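Local coordinates for protein 6-phosphofructokinase isozyme 2 (Escherichia coli, PDB 3UMP) that phosphorylates fructose 6-phosphate to fructose 1,6-bisphosphate with ATP and magnesium, the first committing step of glycolysis, working as a homodimer, at residues I18-Y23 and H96-G101; A45-H50 and R293-D298; V246-T251 and A285-Q290. One frame throughout, in Å; residues are numbered along the deposited sequence.

Contact 1 of 3, residues I18-Y23 and H96-G101; sequences ITPQIY and HVEASG. With ATP (adenosine-5'-triphosphate), chain H.
Ile18 and Thr19 pair in parallel with His96 and Val97, joining the ends of strands 12-19 and 93-97 in the small beta sheet that serves as the lid in the ribokinase fold. Thr19 N donates to His96 O (3.0 Å, 164° at the hydrogen), and Glu98 N returns a bond to Thr19 O. As the chains leave the sheet, the pairing carries on by one more rung, Ala99 N to Pro20 O at 3.0 Å.

Ile18 and His96 turn their side chains to one face. There Ile18 CG2, set anti to the backbone N (CG1 has chi1 -59°), reaches the edge of the imidazole near its plane, and meets Glu98 CG at 3.4 Å as the two side chains cross at about a right angle. Glu98 then runs alongside Pro20 with its OE2 near Pro20 CA. On the other face Val97 spreads its branches: CG1 touches Pro20 O and Gln21 CA, while CG2 packs on Ile22 CG2 (3.8 Å), with Tyr104 and Leu28 completing the apolar patch.

Gln21 bends at chi2 (-87°) and lays its amide against Ala99 CB. Its NE2 goes on to bond Ala99 O of the second subunit, and Ala99 O here receives Gln21 NE2 of that subunit, so this corner of the lid belongs to a subunit interface. Beyond it, Tyr23 turns one ring face to the adenine of an ATP also held by Lys27 N and by Asn187 of the third subunit; ATP C5 lies 3.4 Å above the ring plane, offset toward its rim.

Contact 2 of 3, residues A45-H50 and R293-D298; sequences ARAIAH and RLCSHD. With CS (cesium ion), chain F.
Leu294 CD1 is wedged against helix 40-50, 3.6 Å from Arg46 CB and close to Ala47 N, and it also covers one face of the Arg46 guanidinium, whose NE forms a salt bridge with Glu76. Next to it, Cys295 SG rests on Ala47 CB at 4.0 Å.

The His50 ring meets the loop by its CD2 corner. With CG anti to its carbonyl carbon (chi1 -70°), the ring swings toward the loop: CD2 has Cys295 O at its edge, 3.3 Å away, and Leu294 CB 3.7 Å away. The piece being held is the loop 293-296 of this ribokinase-family kinase, which runs from the monovalent-cation site, where Arg293 O binds cesium at 3.1 Å, into helix 297-308, with Ser296 as its N-cap.

Polar links across the contact run through water. One water donates to His50 O and accepts from His297 N, tying the last carbonyl of one helix to the start of the other. A second accepts from Leu294 N at 2.9 Å and makes a weak bond with His50 NE2. With an alanine in place of His50, Leu294 CB would probably lose its ring neighbour and the second water its weak NE2 partner, though CB would still touch Cys295 O. At the far end, His297 ND1 donates to Asp298 OD1 nearly straight (171°).

Contact 3 of 3, residues V246-T251 and A285-Q290; sequences VKSQST and AATLNQ. With CS (cesium ion), chain F; ATP (adenosine-5'-triphosphate), chain C.
Gln249 faces Thr287 and Leu288, on the chain leading out of helix 272-287, and can be followed outward atom by atom. CB sits 3.4 Å from Thr287 O and also comes near the amide nitrogen of Gln290. CG, lying beside the backbone N, passes Leu288 O at 3.3 Å. A bend at chi2 (-59°) then brings CD round beside Gln290 NE2, and OE1 accepts a bent hydrogen bond from that nitrogen (134° at the hydrogen). Its 2.6 Å is unusually short for Gln290 NE2 to Gln249 OE1, so the exact length is doubtful. OE1 lies near the plane of the Gln290 amide, while NE2 is tilted from the Gln249 carbonyl plane, the two amides being turned 50° against each other.

The backbone behind is tied to one acceptor. Thr287 O takes Ser250 N in a good bond of 3.0 Å and Gln249 N in a weak one. Thr287 CA in turn makes a CA-H...O contact with Ser250 O. On the apolar flank, Leu288 CD2 meets Val246 CG1 at 3.6 Å, the side chains crossing at about a right angle.

Thr287 also carries the contact to the nucleotide. Its CG2 approaches adenine C4 of ATP at 3.6 Å, while OG1 bonds Ser284 O and accepts from a water that also donates to Val246 O. Ser248 CB and Thr251 CG2 lie near the adenine N6, and Thr251 N bonds Glu25 of the third subunit. Ser250 OG bonds Gln103 OE1. Separately, Ser250 O, Ala286 O and Asn289 O bind a cesium ion, the last at 3.0 Å, with Val252, Gly291 and Arg293 completing its shell. Here cesium occupies the potassium site beside the ATP pocket, a monovalent-cation site as in ribokinase and its relatives.

Contacts 2 and 3 are neighbours, with centres 13 Å apart, and share one cesium ion: Arg293 O reaches it from contact 2, Ser250, Ala286 and Asn289 from contact 3. They also touch directly, Leu294 O lying 3.2 Å from Asn289 ND2. The loop 246-251, which binds the metal and lines the adenine, leads into helix 254-267 of the large domain, which carries Asp256, the probable catalytic residue. Contact 1 stands apart on the lid, its centre about 19 Å from that of contact 3 and about 27 Å from that of contact 2. Even so, contacts 1 and 3 both touch the third subunit, and each lies against an ATP.

Contact 1 of 3, residues I18-Y23 and H96-G101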
# COMPACT_ATOMS: atom_id res chain seq x y z
N ILE A 18 -13.89 -10.74 1.85
CA ILE A 18 -13.36 -9.89 2.91
C ILE A 18 -12.06 -10.52 3.42
O ILE A 18 -11.94 -11.75 3.50
CB ILE A 18 -14.35 -9.79 4.08
CG1 ILE A 18 -15.69 -9.19 3.63
CG2 ILE A 18 -13.77 -8.95 5.21
CD1 ILE A 18 -16.85 -9.51 4.58
N THR A 19 -11.09 -9.67 3.75
CA THR A 19 -9.83 -10.13 4.34
C THR A 19 -9.36 -9.06 5.33
O THR A 19 -9.70 -7.88 5.19
CB THR A 19 -8.78 -10.41 3.25
OG1 THR A 19 -7.68 -11.15 3.81
CG2 THR A 19 -8.27 -9.10 2.63
N PRO A 20 -8.63 -9.47 6.38
CA PRO A 20 -8.36 -8.48 7.44
C PRO A 20 -7.33 -7.43 7.04
O PRO A 20 -7.46 -6.28 7.45
CB PRO A 20 -7.84 -9.34 8.60
CG PRO A 20 -8.26 -10.74 8.30
CD PRO A 20 -8.24 -10.83 6.80
N GLN A 21 -6.33 -7.81 6.25
CA GLN A 21 -5.25 -6.89 5.89
C GLN A 21 -4.87 -7.10 4.43
O GLN A 21 -5.15 -8.16 3.86
CB GLN A 21 -4.01 -7.09 6.77
CG GLN A 21 -4.26 -6.99 8.28
CD GLN A 21 -4.16 -5.57 8.79
OE1 GLN A 21 -3.78 -4.66 8.06
NE2 GLN A 21 -4.51 -5.37 10.06
N ILE A 22 -4.23 -6.10 3.83
CA ILE A 22 -3.70 -6.31 2.49
C ILE A 22 -2.21 -5.99 2.46
O ILE A 22 -1.75 -4.94 2.91
CB ILE A 22 -4.50 -5.54 1.41
CG1 ILE A 22 -3.97 -5.89 0.01
CG2 ILE A 22 -4.48 -4.04 1.67
CD1 ILE A 22 -4.88 -5.46 -1.13
N TYR A 23 -1.46 -6.96 1.96
CA TYR A 23 -0.02 -6.83 1.85
C TYR A 23 0.41 -7.85 0.81
O TYR A 23 -0.33 -8.80 0.53
CB TYR A 23 0.66 -7.09 3.20
CG TYR A 23 0.23 -8.36 3.87
CD1 TYR A 23 0.79 -9.58 3.52
CD2 TYR A 23 -0.73 -8.34 4.88
CE1 TYR A 23 0.39 -10.76 4.15
CE2 TYR A 23 -1.13 -9.50 5.51
CZ TYR A 23 -0.58 -10.71 5.14
OH TYR A 23 -0.99 -11.86 5.77
N HIS A 96 -12.86 -6.40 0.16
CA HIS A 96 -12.93 -5.44 1.25
C HIS A 96 -11.87 -5.74 2.31
O HIS A 96 -11.79 -6.86 2.80
CB HIS A 96 -14.30 -5.49 1.94
CG HIS A 96 -14.44 -4.50 3.04
ND1 HIS A 96 -14.82 -3.19 2.82
CD2 HIS A 96 -14.22 -4.60 4.37
CE1 HIS A 96 -14.84 -2.53 3.97
NE2 HIS A 96 -14.48 -3.37 4.93
N VAL A 97 -11.04 -4.75 2.65
CA VAL A 97 -10.03 -4.93 3.68
C VAL A 97 -10.54 -4.37 5.02
O VAL A 97 -10.80 -3.17 5.15
CB VAL A 97 -8.71 -4.25 3.30
CG1 VAL A 97 -7.67 -4.52 4.36
CG2 VAL A 97 -8.23 -4.76 1.92
N GLU A 98 -10.69 -5.25 6.01
CA GLU A 98 -11.29 -4.85 7.29
C GLU A 98 -10.52 -3.75 8.02
O GLU A 98 -11.11 -2.78 8.51
CB GLU A 98 -11.49 -6.07 8.19
CG GLU A 98 -12.67 -6.93 7.78
CD GLU A 98 -12.73 -8.28 8.49
OE1 GLU A 98 -13.84 -8.70 8.88
OE2 GLU A 98 -11.66 -8.93 8.65
N ALA A 99 -9.20 -3.89 8.11
CA ALA A 99 -8.38 -2.98 8.90
C ALA A 99 -8.44 -1.52 8.44
O ALA A 99 -8.32 -0.60 9.26
CB ALA A 99 -6.94 -3.46 8.93
N SER A 100 -8.64 -1.31 7.14
CA SER A 100 -8.62 0.04 6.57
C SER A 100 -9.98 0.50 6.07
O SER A 100 -10.21 1.70 5.88
CB SER A 100 -7.61 0.09 5.43
OG SER A 100 -7.97 -0.85 4.43
N GLY A 101 -10.89 -0.44 5.83
CA GLY A 101 -12.19 -0.12 5.29
C GLY A 101 -12.13 0.12 3.79
O GLY A 101 -13.12 0.49 3.16
PG ATP H . 0.89 -19.96 5.50
O1G ATP H . 2.07 -20.69 4.96
O2G ATP H . -0.36 -20.67 4.97
O3G ATP H . 0.86 -19.97 7.01
PB ATP H . 2.01 -17.65 4.36
O1B ATP H . 1.30 -16.42 3.63
O2B ATP H . 2.95 -18.37 3.37
O3B ATP H . 0.82 -18.54 4.92
PA ATP H . 2.51 -15.90 6.40
O1A ATP H . 1.02 -15.64 6.40
O2A ATP H . 3.01 -16.07 7.84
O3A ATP H . 2.83 -17.14 5.58
O5' ATP H . 3.26 -14.66 5.69
C5' ATP H . 4.25 -14.86 4.75
C4' ATP H . 4.92 -13.65 4.29
O4' ATP H . 3.91 -12.63 4.09
C3' ATP H . 5.77 -13.16 5.38
O3' ATP H . 7.06 -13.59 5.24
C2' ATP H . 5.66 -11.69 5.32
O2' ATP H . 6.61 -11.20 4.47
C1' ATP H . 4.30 -11.45 4.77
N9 ATP H . 3.33 -11.08 5.81
C8 ATP H . 2.62 -11.96 6.54
N7 ATP H . 1.83 -11.26 7.39
C5 ATP H . 2.04 -9.94 7.19
C6 ATP H . 1.50 -8.79 7.78
N6 ATP H . 0.47 -8.88 8.87
N1 ATP H . 1.94 -7.59 7.35
C2 ATP H . 2.86 -7.51 6.37
N3 ATP H . 3.39 -8.60 5.79
C4 ATP H . 3.00 -9.82 6.18

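Contact 2 of 3, residues A45-H50 and R293-D298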
# COMPACT_ATOMS: atom_id res chain seq x y z
N ALA A 45 -29.56 -2.40 -16.01
CA ALA A 45 -30.87 -3.02 -15.82
C ALA A 45 -31.23 -3.17 -14.34
O ALA A 45 -32.38 -3.00 -13.96
CB ALA A 45 -30.94 -4.37 -16.53
N ARG A 46 -30.24 -3.49 -13.51
CA ARG A 46 -30.49 -3.59 -12.07
C ARG A 46 -30.82 -2.24 -11.44
O ARG A 46 -31.71 -2.14 -10.59
CB ARG A 46 -29.29 -4.22 -11.36
CG ARG A 46 -29.02 -5.66 -11.78
CD ARG A 46 -27.72 -6.18 -11.18
NE ARG A 46 -27.84 -6.38 -9.74
CZ ARG A 46 -26.89 -6.09 -8.85
NH1 ARG A 46 -25.73 -5.58 -9.26
NH2 ARG A 46 -27.09 -6.30 -7.56
N ALA A 47 -30.12 -1.19 -11.86
CA ALA A 47 -30.41 0.14 -11.35
C ALA A 47 -31.80 0.58 -11.77
O ALA A 47 -32.52 1.24 -11.02
CB ALA A 47 -29.36 1.16 -11.81
N ILE A 48 -32.20 0.20 -12.98
CA ILE A 48 -33.52 0.57 -13.49
C ILE A 48 -34.62 -0.07 -12.64
O ILE A 48 -35.65 0.56 -12.37
CB ILE A 48 -33.66 0.19 -14.97
CG1 ILE A 48 -33.01 1.28 -15.83
CG2 ILE A 48 -35.13 -0.02 -15.36
CD1 ILE A 48 -32.81 0.89 -17.30
N ALA A 49 -34.39 -1.30 -12.20
CA ALA A 49 -35.33 -1.96 -11.31
C ALA A 49 -35.39 -1.27 -9.95
O ALA A 49 -36.48 -1.10 -9.37
CB ALA A 49 -34.97 -3.43 -11.14
N HIS A 50 -34.24 -0.87 -9.41
CA HIS A 50 -34.23 -0.15 -8.13
C HIS A 50 -35.03 1.15 -8.24
O HIS A 50 -35.64 1.60 -7.26
CB HIS A 50 -32.80 0.17 -7.67
CG HIS A 50 -32.03 -1.04 -7.25
ND1 HIS A 50 -32.59 -2.30 -7.19
CD2 HIS A 50 -30.74 -1.18 -6.85
CE1 HIS A 50 -31.68 -3.16 -6.78
NE2 HIS A 50 -30.55 -2.51 -6.57
N ARG A 293 -23.40 -1.76 -3.77
CA ARG A 293 -24.83 -1.48 -3.84
C ARG A 293 -25.13 -0.31 -4.77
O ARG A 293 -24.50 0.74 -4.71
CB ARG A 293 -25.37 -1.17 -2.44
CG ARG A 293 -25.84 -2.39 -1.67
CD ARG A 293 -26.78 -2.00 -0.54
NE ARG A 293 -27.73 -0.97 -0.95
CZ ARG A 293 -28.61 -0.39 -0.13
NH1 ARG A 293 -28.66 -0.73 1.15
NH2 ARG A 293 -29.43 0.54 -0.60
N LEU A 294 -26.12 -0.53 -5.63
CA LEU A 294 -26.58 0.45 -6.60
C LEU A 294 -27.52 1.47 -5.97
O LEU A 294 -27.92 1.33 -4.83
CB LEU A 294 -27.24 -0.24 -7.79
CG LEU A 294 -26.35 -1.22 -8.55
CD1 LEU A 294 -27.11 -1.88 -9.69
CD2 LEU A 294 -25.10 -0.53 -9.06
N CYS A 295 -27.83 2.52 -6.72
CA CYS A 295 -28.72 3.57 -6.22
C CYS A 295 -30.02 2.99 -5.67
O CYS A 295 -30.53 2.01 -6.21
CB CYS A 295 -29.06 4.55 -7.34
SG CYS A 295 -29.80 3.78 -8.83
N SER A 296 -30.55 3.60 -4.62
CA SER A 296 -31.87 3.23 -4.12
C SER A 296 -32.88 4.27 -4.58
O SER A 296 -32.53 5.43 -4.83
CB SER A 296 -31.88 3.15 -2.60
OG SER A 296 -31.83 4.46 -2.06
N HIS A 297 -34.15 3.87 -4.67
CA HIS A 297 -35.20 4.80 -5.11
C HIS A 297 -35.33 6.05 -4.23
O HIS A 297 -35.41 7.17 -4.74
CB HIS A 297 -36.54 4.07 -5.21
CG HIS A 297 -37.69 4.98 -5.51
ND1 HIS A 297 -38.42 5.61 -4.52
CD2 HIS A 297 -38.26 5.35 -6.68
CE1 HIS A 297 -39.37 6.34 -5.07
NE2 HIS A 297 -39.30 6.20 -6.38
N ASP A 298 -35.37 5.85 -2.92
CA ASP A 298 -35.60 6.97 -2.01
C ASP A 298 -34.45 7.98 -1.98
O ASP A 298 -34.69 9.18 -1.91
CB ASP A 298 -35.91 6.48 -0.60
CG ASP A 298 -37.19 5.66 -0.54
OD1 ASP A 298 -37.96 5.69 -1.53
OD2 ASP A 298 -37.43 5.00 0.49
CS CS F . -21.84 2.05 -3.93
O HOH W 1 -34.77 1.04 -4.34
O HOH W 2 -27.40 -3.16 -5.75

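Contact 3 of 3, residues V246-T251 and A285-Q290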
# COMPACT_ATOMS: atom_id res chain seq x y z
N VAL A 246 -22.53 15.97 -0.05
CA VAL A 246 -22.68 14.87 0.88
C VAL A 246 -21.54 13.90 0.61
O VAL A 246 -21.12 13.74 -0.54
CB VAL A 246 -24.04 14.16 0.72
CG1 VAL A 246 -24.16 12.97 1.67
CG2 VAL A 246 -25.18 15.14 0.93
N LYS A 247 -21.05 13.27 1.67
CA LYS A 247 -19.89 12.38 1.60
C LYS A 247 -20.15 11.10 0.81
O LYS A 247 -21.13 10.40 1.04
CB LYS A 247 -19.41 12.02 3.00
CG LYS A 247 -17.90 11.92 3.14
CD LYS A 247 -17.49 11.66 4.59
CE LYS A 247 -17.81 10.23 5.01
NZ LYS A 247 -17.07 9.84 6.25
N SER A 248 -19.25 10.80 -0.12
CA SER A 248 -19.33 9.54 -0.85
C SER A 248 -18.76 8.44 0.04
O SER A 248 -17.68 8.59 0.61
CB SER A 248 -18.55 9.65 -2.16
OG SER A 248 -18.39 8.39 -2.78
N GLN A 249 -19.59 7.43 0.32
CA GLN A 249 -19.15 6.21 0.98
C GLN A 249 -18.33 5.28 0.07
O GLN A 249 -17.27 4.79 0.45
CB GLN A 249 -20.35 5.47 1.56
CG GLN A 249 -21.04 6.22 2.68
CD GLN A 249 -20.12 6.52 3.84
OE1 GLN A 249 -19.44 5.63 4.36
NE2 GLN A 249 -20.08 7.78 4.26
N SER A 250 -18.90 4.97 -1.09
CA SER A 250 -18.24 4.16 -2.11
C SER A 250 -18.73 4.52 -3.52
O SER A 250 -19.93 4.64 -3.74
CB SER A 250 -18.51 2.68 -1.87
OG SER A 250 -18.19 1.90 -3.01
N THR A 251 -17.81 4.66 -4.47
CA THR A 251 -18.19 5.03 -5.83
C THR A 251 -18.61 3.92 -6.79
O THR A 251 -19.01 4.20 -7.92
CB THR A 251 -17.07 5.86 -6.49
OG1 THR A 251 -15.87 5.10 -6.54
CG2 THR A 251 -16.83 7.15 -5.72
N ALA A 285 -26.61 9.09 -5.51
CA ALA A 285 -27.30 8.22 -4.56
C ALA A 285 -26.55 6.90 -4.45
O ALA A 285 -26.42 6.32 -3.35
CB ALA A 285 -28.75 7.97 -4.99
N ALA A 286 -26.01 6.42 -5.56
CA ALA A 286 -25.29 5.15 -5.54
C ALA A 286 -24.09 5.24 -4.60
O ALA A 286 -23.79 4.29 -3.88
CB ALA A 286 -24.86 4.76 -6.94
N THR A 287 -23.41 6.38 -4.62
CA THR A 287 -22.22 6.58 -3.81
C THR A 287 -22.50 6.53 -2.31
O THR A 287 -21.59 6.32 -1.52
CB THR A 287 -21.50 7.90 -4.16
OG1 THR A 287 -22.26 9.01 -3.66
CG2 THR A 287 -21.32 8.04 -5.66
N LEU A 288 -23.74 6.78 -1.93
CA LEU A 288 -24.09 6.86 -0.50
C LEU A 288 -24.01 5.50 0.19
O LEU A 288 -23.94 5.44 1.42
CB LEU A 288 -25.49 7.43 -0.31
CG LEU A 288 -25.69 8.86 -0.79
CD1 LEU A 288 -27.16 9.25 -0.65
CD2 LEU A 288 -24.81 9.81 0.01
N ASN A 289 -24.02 4.43 -0.60
CA ASN A 289 -23.98 3.07 -0.08
C ASN A 289 -22.60 2.43 -0.12
O ASN A 289 -21.79 2.72 -1.00
CB ASN A 289 -24.95 2.16 -0.85
CG ASN A 289 -26.31 2.78 -1.04
OD1 ASN A 289 -26.98 3.16 -0.08
ND2 ASN A 289 -26.74 2.89 -2.29
N GLN A 290 -22.35 1.56 0.86
CA GLN A 290 -21.10 0.84 0.97
C GLN A 290 -20.99 -0.21 -0.13
O GLN A 290 -21.99 -0.71 -0.64
CB GLN A 290 -21.00 0.16 2.33
CG GLN A 290 -21.23 1.10 3.51
CD GLN A 290 -20.04 2.00 3.76
OE1 GLN A 290 -18.90 1.60 3.58
NE2 GLN A 290 -20.32 3.23 4.17
CS CS F . -21.84 2.05 -3.93
PG ATP C . -18.10 4.20 -13.19
O1G ATP C . -18.35 3.50 -14.48
O2G ATP C . -18.98 3.49 -12.16
O3G ATP C . -16.69 4.20 -12.73
PB ATP C . -18.16 6.69 -14.33
O1B ATP C . -16.63 6.92 -14.17
O2B ATP C . -18.64 6.25 -15.74
O3B ATP C . -18.66 5.64 -13.24
PA ATP C . -18.78 9.04 -12.81
O1A ATP C . -17.57 8.73 -11.95
O2A ATP C . -18.78 10.44 -13.38
O3A ATP C . -18.94 8.03 -13.97
O5' ATP C . -20.09 8.80 -11.89
C5' ATP C . -21.36 9.11 -12.36
C4' ATP C . -22.17 10.01 -11.53
O4' ATP C . -22.12 9.48 -10.17
C3' ATP C . -21.59 11.35 -11.37
O3' ATP C . -21.98 12.19 -12.38
C2' ATP C . -22.11 11.78 -10.06
O2' ATP C . -23.44 12.08 -10.14
C1' ATP C . -21.99 10.56 -9.26
N9 ATP C . -20.71 10.49 -8.57
C8 ATP C . -19.63 9.79 -8.97
N7 ATP C . -18.67 10.00 -8.04
C5 ATP C . -19.15 10.82 -7.07
C6 ATP C . -18.63 11.36 -5.89
N6 ATP C . -17.23 11.05 -5.48
N1 ATP C . -19.41 12.15 -5.13
C2 ATP C . -20.67 12.43 -5.49
N3 ATP C . -21.21 11.94 -6.61
C4 ATP C . -20.47 11.13 -7.40
O HOH W 3 -21.95 11.58 -2.37